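Ribosome-inactivating protein 3 (Zea mays, PDB 2PQI) is a maize member of the ribosome-inactivating protein family, also known as B-32 protein. Local coordinates at residues A[110-114]-A[153-158]; A[191-195]-A[219-223]. All blocks are in the same frame, centred on the assembly; numbering follows the deposited sequence.

Interaction 1 of 2, residues A[110-114]-A[153-158]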
ATOM      1  N   TYR A 110       6.563   8.555   0.117  1.00 33.56           N
ATOM      2  CA  TYR A 110       7.917   8.048   0.300  1.00 35.73           C
ATOM      3  C   TYR A 110       8.914   9.189   0.471  1.00 37.75           C
ATOM      4  O   TYR A 110      10.034   8.983   0.938  1.00 37.76           O
ATOM      5  CB  TYR A 110       8.325   7.168  -0.884  1.00 34.03           C
ATOM      6  CG  TYR A 110       7.607   5.838  -0.933  1.00 31.15           C
ATOM      7  CD1 TYR A 110       7.484   5.050   0.203  1.00 31.65           C
ATOM      8  CD2 TYR A 110       7.050   5.372  -2.117  1.00 27.10           C
ATOM      9  CE1 TYR A 110       6.829   3.834   0.162  1.00 31.57           C
ATOM     10  CE2 TYR A 110       6.393   4.157  -2.167  1.00 33.16           C
ATOM     11  CZ  TYR A 110       6.285   3.392  -1.025  1.00 31.78           C
ATOM     12  OH  TYR A 110       5.631   2.182  -1.071  1.00 26.94           O
ATOM     13  N   GLN A 111       8.500  10.393   0.091  1.00 20.00           N
ATOM     14  CA  GLN A 111       9.167  11.616   0.544  1.00 20.00           C
ATOM     15  C   GLN A 111       9.154  11.755   2.073  1.00 20.00           C
ATOM     16  O   GLN A 111      10.195  11.698   2.727  1.00 40.17           O
ATOM     17  CB  GLN A 111       8.537  12.837  -0.108  1.00 20.00           C
ATOM     18  N   ASP A 112       7.957  11.939   2.621  1.00 40.16           N
ATOM     19  CA  ASP A 112       7.729  12.243   4.026  1.00 39.90           C
ATOM     20  C   ASP A 112       8.078  11.132   5.005  1.00 38.51           C
ATOM     21  O   ASP A 112       8.334  11.392   6.179  1.00 39.62           O
ATOM     22  CB  ASP A 112       6.255  12.628   4.231  1.00 38.54           C
ATOM     23  CG  ASP A 112       5.700  13.473   3.086  1.00 38.16           C
ATOM     24  OD1 ASP A 112       6.301  14.513   2.762  1.00 39.94           O
ATOM     25  OD2 ASP A 112       4.656  13.095   2.512  1.00 38.29           O
ATOM     26  N   LEU A 113       8.097   9.894   4.533  1.00 37.70           N
ATOM     27  CA  LEU A 113       8.367   8.783   5.425  1.00 37.46           C
ATOM     28  C   LEU A 113       9.820   8.364   5.520  1.00 40.85           C
ATOM     29  O   LEU A 113      10.276   7.942   6.586  1.00 41.36           O
ATOM     30  CB  LEU A 113       7.519   7.578   5.017  1.00 33.63           C
ATOM     31  CG  LEU A 113       5.996   7.766   5.106  1.00 32.28           C
ATOM     32  CD1 LEU A 113       5.305   6.555   4.494  1.00 25.55           C
ATOM     33  CD2 LEU A 113       5.571   7.960   6.570  1.00 32.14           C
ATOM     34  N   ILE A 114      10.558   8.497   4.425  1.00 38.68           N
ATOM     35  CA  ILE A 114      11.943   8.069   4.439  1.00 37.65           C
ATOM     36  C   ILE A 114      12.911   8.993   3.701  1.00 39.29           C
ATOM     37  O   ILE A 114      14.081   8.662   3.495  1.00 41.01           O
ATOM     38  CB  ILE A 114      12.031   6.639   3.864  1.00 36.38           C
ATOM     39  CG1 ILE A 114      11.403   6.604   2.466  1.00 25.77           C
ATOM     40  CG2 ILE A 114      11.317   5.660   4.812  1.00 36.57           C
ATOM     41  CD1 ILE A 114      11.375   5.243   1.843  1.00 29.54           C
ATOM     42  N   LEU A 153       5.267   2.953   9.719  1.00 30.91           N
ATOM     43  CA  LEU A 153       4.238   3.226   8.732  1.00 27.59           C
ATOM     44  C   LEU A 153       4.657   2.896   7.318  1.00 26.20           C
ATOM     45  O   LEU A 153       3.856   2.441   6.511  1.00 36.08           O
ATOM     46  CB  LEU A 153       3.808   4.690   8.828  1.00 23.67           C
ATOM     47  CG  LEU A 153       2.843   4.969   9.986  1.00 23.90           C
ATOM     48  CD1 LEU A 153       2.762   6.453  10.245  1.00 20.12           C
ATOM     49  CD2 LEU A 153       1.467   4.395   9.651  1.00 19.98           C
ATOM     50  N   VAL A 154       5.919   3.111   7.007  1.00 26.43           N
ATOM     51  CA  VAL A 154       6.403   2.848   5.668  1.00 24.74           C
ATOM     52  C   VAL A 154       6.467   1.346   5.352  1.00 26.69           C
ATOM     53  O   VAL A 154       6.351   0.941   4.193  1.00 23.94           O
ATOM     54  CB  VAL A 154       7.799   3.504   5.470  1.00 24.12           C
ATOM     55  CG1 VAL A 154       8.874   2.674   6.173  1.00 23.26           C
ATOM     56  CG2 VAL A 154       8.085   3.693   3.968  1.00 14.27           C
ATOM     57  N   LYS A 155       6.649   0.531   6.393  1.00 29.60           N
ATOM     58  CA  LYS A 155       6.737  -0.920   6.253  1.00 26.34           C
ATOM     59  C   LYS A 155       5.364  -1.487   5.936  1.00 27.00           C
ATOM     60  O   LYS A 155       5.218  -2.412   5.126  1.00 26.60           O
ATOM     61  CB  LYS A 155       7.223  -1.551   7.561  1.00 29.54           C
ATOM     62  CG  LYS A 155       8.661  -1.251   7.976  1.00 24.04           C
ATOM     63  CD  LYS A 155       8.835  -1.607   9.449  1.00 19.77           C
ATOM     64  CE  LYS A 155      10.241  -1.329   9.979  1.00 25.04           C
ATOM     65  NZ  LYS A 155      11.297  -2.203   9.398  1.00 29.31           N
ATOM     66  N   LEU A 156       4.358  -0.941   6.606  1.00 24.08           N
ATOM     67  CA  LEU A 156       2.989  -1.381   6.410  1.00 26.64           C
ATOM     68  C   LEU A 156       2.518  -0.933   5.039  1.00 29.73           C
ATOM     69  O   LEU A 156       1.829  -1.672   4.325  1.00 28.03           O
ATOM     70  CB  LEU A 156       2.100  -0.784   7.491  1.00 21.41           C
ATOM     71  CG  LEU A 156       2.413  -1.299   8.893  1.00 20.10           C
ATOM     72  CD1 LEU A 156       1.443  -0.713   9.880  1.00 18.76           C
ATOM     73  CD2 LEU A 156       2.313  -2.818   8.912  1.00 18.28           C
ATOM     74  N   VAL A 157       2.910   0.290   4.692  1.00 28.11           N
ATOM     75  CA  VAL A 157       2.575   0.902   3.412  1.00 26.22           C
ATOM     76  C   VAL A 157       3.039   0.015   2.247  1.00 24.27           C
ATOM     77  O   VAL A 157       2.281  -0.265   1.312  1.00 19.67           O
ATOM     78  CB  VAL A 157       3.235   2.300   3.330  1.00 27.99           C
ATOM     79  CG1 VAL A 157       3.605   2.648   1.898  1.00 30.79           C
ATOM     80  CG2 VAL A 157       2.293   3.333   3.925  1.00 27.73           C
ATOM     81  N   VAL A 158       4.282  -0.444   2.329  1.00 22.50           N
ATOM     82  CA  VAL A 158       4.856  -1.285   1.288  1.00 24.08           C
ATOM     83  C   VAL A 158       4.334  -2.732   1.277  1.00 23.22           C
ATOM     84  O   VAL A 158       4.092  -3.311   0.207  1.00 22.58           O
ATOM     85  CB  VAL A 158       6.378  -1.309   1.413  1.00 21.13           C
ATOM     86  CG1 VAL A 158       6.977  -2.116   0.275  1.00 13.41           C
ATOM     87  CG2 VAL A 158       6.899   0.125   1.435  1.00 13.66           C
TER
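Leu113 and Val154 mark the closest approach of the two backbones, their CA atoms 6.3 Å apart. The short, weakly bonded helix 110-114 runs roughly antiparallel to the 153-158 part of helix 149-165, with 141° between the segment axes. The 10.4 Å between the axes is bridged by side chains alone, and no hydrogen bond passes between the segments.

Val154 lies at the middle of the contact. With its CG1 set between the backbone N and the carbonyl carbon (chi1 76°), CG2 is left anti to the N, where it meets three residues: CE1 at the edge of the Tyr110 ring, near the ring plane, CD1 of Leu113, and CG2 of Ile114, 3.9 Å from Val154 CG2. Compact, branched valine suits a helix face on which larger side chains converge. In this ribosome-inactivating protein fold, helix 149-165 is a long helix, backed on another side by helix 126-137 and touched by strand 74-79 of the mixed sheet.

Farther along, Tyr110 reaches over to the next turn. Its CE1 lies 3.8 Å from Val157 CG1, and its OH comes 3.5 Å from Val158 CG2, both methyls approaching the ring obliquely. A tyrosine fits here because its carbon ring rests among valines while the same OH is hydrogen-bonded to Glu162 one turn on. Leu113 completes the seam at its other end, CD2 standing 4.3 Å from Leu153 CB.

Interaction 2 of 2, residues A[191-195]-A[219-223]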
ATOM      1  N   LYS A 191      12.144   1.112  -7.758  1.00 37.99           N
ATOM      2  CA  LYS A 191      11.928   2.200  -8.696  1.00 39.82           C
ATOM      3  C   LYS A 191      10.607   2.021  -9.410  1.00 38.41           C
ATOM      4  O   LYS A 191       9.914   2.994  -9.703  1.00 36.86           O
ATOM      5  CB  LYS A 191      13.074   2.297  -9.701  1.00 41.74           C
ATOM      6  CG  LYS A 191      14.164   3.239  -9.227  1.00 43.92           C
ATOM      7  CD  LYS A 191      15.461   2.510  -8.993  1.00 44.78           C
ATOM      8  CE  LYS A 191      16.439   2.846 -10.091  1.00 48.80           C
ATOM      9  NZ  LYS A 191      15.727   3.000 -11.391  1.00 54.65           N
ATOM     10  N   GLN A 192      10.256   0.769  -9.678  1.00 33.20           N
ATOM     11  CA  GLN A 192       9.002   0.487 -10.339  1.00 33.37           C
ATOM     12  C   GLN A 192       7.884   0.840  -9.372  1.00 33.44           C
ATOM     13  O   GLN A 192       6.965   1.570  -9.732  1.00 32.32           O
ATOM     14  CB  GLN A 192       8.949  -0.983 -10.753  1.00 31.73           C
ATOM     15  CG  GLN A 192      10.081  -1.354 -11.702  1.00 27.55           C
ATOM     16  CD  GLN A 192      10.006  -2.778 -12.154  1.00 25.01           C
ATOM     17  OE1 GLN A 192       9.691  -3.665 -11.371  1.00 30.01           O
ATOM     18  NE2 GLN A 192      10.301  -3.014 -13.421  1.00 24.52           N
ATOM     19  N   VAL A 193       7.978   0.344  -8.139  1.00 30.39           N
ATOM     20  CA  VAL A 193       6.981   0.643  -7.109  1.00 29.67           C
ATOM     21  C   VAL A 193       6.714   2.159  -6.942  1.00 28.47           C
ATOM     22  O   VAL A 193       5.566   2.586  -6.864  1.00 28.58           O
ATOM     23  CB  VAL A 193       7.412   0.062  -5.743  1.00 28.68           C
ATOM     24  CG1 VAL A 193       6.502   0.579  -4.639  1.00 25.41           C
ATOM     25  CG2 VAL A 193       7.366  -1.441  -5.794  1.00 29.83           C
ATOM     26  N   GLN A 194       7.762   2.972  -6.879  1.00 26.08           N
ATOM     27  CA  GLN A 194       7.566   4.416  -6.746  1.00 31.65           C
ATOM     28  C   GLN A 194       6.980   5.027  -8.031  1.00 32.15           C
ATOM     29  O   GLN A 194       6.680   6.219  -8.081  1.00 35.04           O
ATOM     30  CB  GLN A 194       8.897   5.108  -6.404  1.00 33.91           C
ATOM     31  CG  GLN A 194       9.346   4.950  -4.944  1.00 38.95           C
ATOM     32  CD  GLN A 194      10.607   5.732  -4.633  1.00 40.69           C
ATOM     33  OE1 GLN A 194      11.694   5.385  -5.088  1.00 43.32           O
ATOM     34  NE2 GLN A 194      10.462   6.805  -3.860  1.00 41.98           N
ATOM     35  N   LYS A 195       6.806   4.198  -9.059  1.00 29.86           N
ATOM     36  CA  LYS A 195       6.283   4.632 -10.353  1.00 25.00           C
ATOM     37  C   LYS A 195       4.902   4.083 -10.686  1.00 22.52           C
ATOM     38  O   LYS A 195       4.430   4.213 -11.811  1.00 18.65           O
ATOM     39  CB  LYS A 195       7.240   4.196 -11.461  1.00 26.48           C
ATOM     40  CG  LYS A 195       8.451   5.074 -11.635  1.00 27.24           C
ATOM     41  CD  LYS A 195       8.038   6.424 -12.172  1.00 34.83           C
ATOM     42  CE  LYS A 195       9.209   7.367 -12.187  1.00 39.62           C
ATOM     43  NZ  LYS A 195       9.919   7.278 -10.890  1.00 49.45           N
ATOM     44  N   LYS A 219      13.115   2.494 -19.373  1.00 50.13           N
ATOM     45  CA  LYS A 219      14.039   2.898 -18.325  1.00 51.51           C
ATOM     46  C   LYS A 219      13.843   2.208 -16.986  1.00 49.22           C
ATOM     47  O   LYS A 219      14.766   2.163 -16.173  1.00 50.58           O
ATOM     48  CB  LYS A 219      13.983   4.410 -18.142  1.00 55.13           C
ATOM     49  CG  LYS A 219      14.854   5.130 -19.146  1.00 60.45           C
ATOM     50  CD  LYS A 219      16.328   4.885 -18.891  1.00 61.49           C
ATOM     51  CE  LYS A 219      17.197   5.573 -19.929  1.00 62.45           C
ATOM     52  NZ  LYS A 219      18.633   5.363 -19.606  1.00 62.15           N
ATOM     53  N   LEU A 220      12.652   1.666 -16.754  1.00 46.83           N
ATOM     54  CA  LEU A 220      12.377   0.971 -15.502  1.00 44.69           C
ATOM     55  C   LEU A 220      12.565  -0.532 -15.649  1.00 46.14           C
ATOM     56  O   LEU A 220      12.419  -1.278 -14.680  1.00 45.24           O
ATOM     57  CB  LEU A 220      10.955   1.263 -15.020  1.00 44.04           C
ATOM     58  CG  LEU A 220      10.700   2.652 -14.414  1.00 43.01           C
ATOM     59  CD1 LEU A 220       9.218   2.821 -14.110  1.00 44.04           C
ATOM     60  CD2 LEU A 220      11.525   2.821 -13.147  1.00 37.29           C
ATOM     61  N   GLY A 221      12.895  -0.969 -16.862  1.00 43.32           N
ATOM     62  CA  GLY A 221      13.091  -2.385 -17.106  1.00 44.16           C
ATOM     63  C   GLY A 221      11.808  -3.089 -17.498  1.00 45.79           C
ATOM     64  O   GLY A 221      11.707  -4.311 -17.393  1.00 49.29           O
ATOM     65  N   ILE A 222      10.827  -2.312 -17.953  1.00 45.03           N
ATOM     66  CA  ILE A 222       9.532  -2.841 -18.371  1.00 41.06           C
ATOM     67  C   ILE A 222       9.435  -2.668 -19.893  1.00 43.29           C
ATOM     68  O   ILE A 222       9.112  -1.582 -20.390  1.00 39.70           O
ATOM     69  CB  ILE A 222       8.384  -2.059 -17.683  1.00 42.25           C
ATOM     70  CG1 ILE A 222       8.720  -1.837 -16.199  1.00 37.82           C
ATOM     71  CG2 ILE A 222       7.077  -2.833 -17.811  1.00 36.47           C
ATOM     72  CD1 ILE A 222       7.662  -1.094 -15.426  1.00 33.56           C
ATOM     73  N   LYS A 223       9.707  -3.745 -20.630  1.00 43.57           N
ATOM     74  CA  LYS A 223       9.706  -3.697 -22.089  1.00 43.36           C
ATOM     75  C   LYS A 223       8.420  -3.300 -22.787  1.00 43.19           C
ATOM     76  O   LYS A 223       8.420  -2.413 -23.655  1.00 39.52           O
ATOM     77  CB  LYS A 223      10.186  -5.028 -22.664  1.00 47.81           C
ATOM     78  CG  LYS A 223      11.679  -5.063 -22.986  1.00 60.68           C
ATOM     79  CD  LYS A 223      12.570  -5.361 -21.769  1.00 65.24           C
ATOM     80  CE  LYS A 223      12.607  -4.223 -20.756  1.00 65.52           C
ATOM     81  NZ  LYS A 223      13.157  -2.967 -21.331  1.00 66.94           N
TER
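A single hydrogen bond joins the side chain of Gln192 to the backbone of Leu220: NE2 donates to the carbonyl O at 3.0 Å. The bond is bent, 137° at the hydrogen, and the donor stands above the carbonyl plane, 40° out of it, while the oxygen is tilted from the amide plane. Glutamine suits the place because its chain, extended beyond CG, is long enough to carry an amide from the helix to a carbonyl of the facing turn.

The remaining contacts are van der Waals. Leu220 projects toward the junction of helices 187-193 and 196-208, its methyls divided between two lysines: CD1 lies 3.4 Å from CG of Lys195, the N-cap of the second helix, and CD2 lies 3.8 Å from Lys191 CB in the first. Solvent-facing lysines can thus cover a leucine with their carbon chains. Ile222 CG1 lies 3.4 Å from the amide nitrogen NE2 of Gln192, beside its bond.

Backbone shape brings Leu220 and Ile222 to the same partner. Gly221, at phi 89°, forms the Schellman motif that ends helix 215-218; a CB here would press on the carbonyl O of Leu220, which calls for glycine. Beyond it, Ile222 also packs on Met217 of helix 215-218 and on Ala228 and Ile231 of helix 225-231. The turn between these two helices thus rests against the C-terminal end of helix 187-193, where Gln192 too touches Ile231.

In the fold
From the N terminus the chain first builds its whole six-stranded mixed sheet, with helix 16-28 between the first two strands, before reaching helix 110-114. Interaction 1 then closes a loop of 38 residues that contains helix 126-137 and brings the chain back along helix 149-165. After helix 167-175, interaction 2 opens at the end of helix 187-193 and closes a second loop, 23 residues long and mostly helical, in the turn after helix 215-218. The two loops follow in series, neither nested nor crossed. With centres 18 Å apart, they meet where Tyr110 packs on Val193 and Gln194, linking the central helices to the C-terminal helical part.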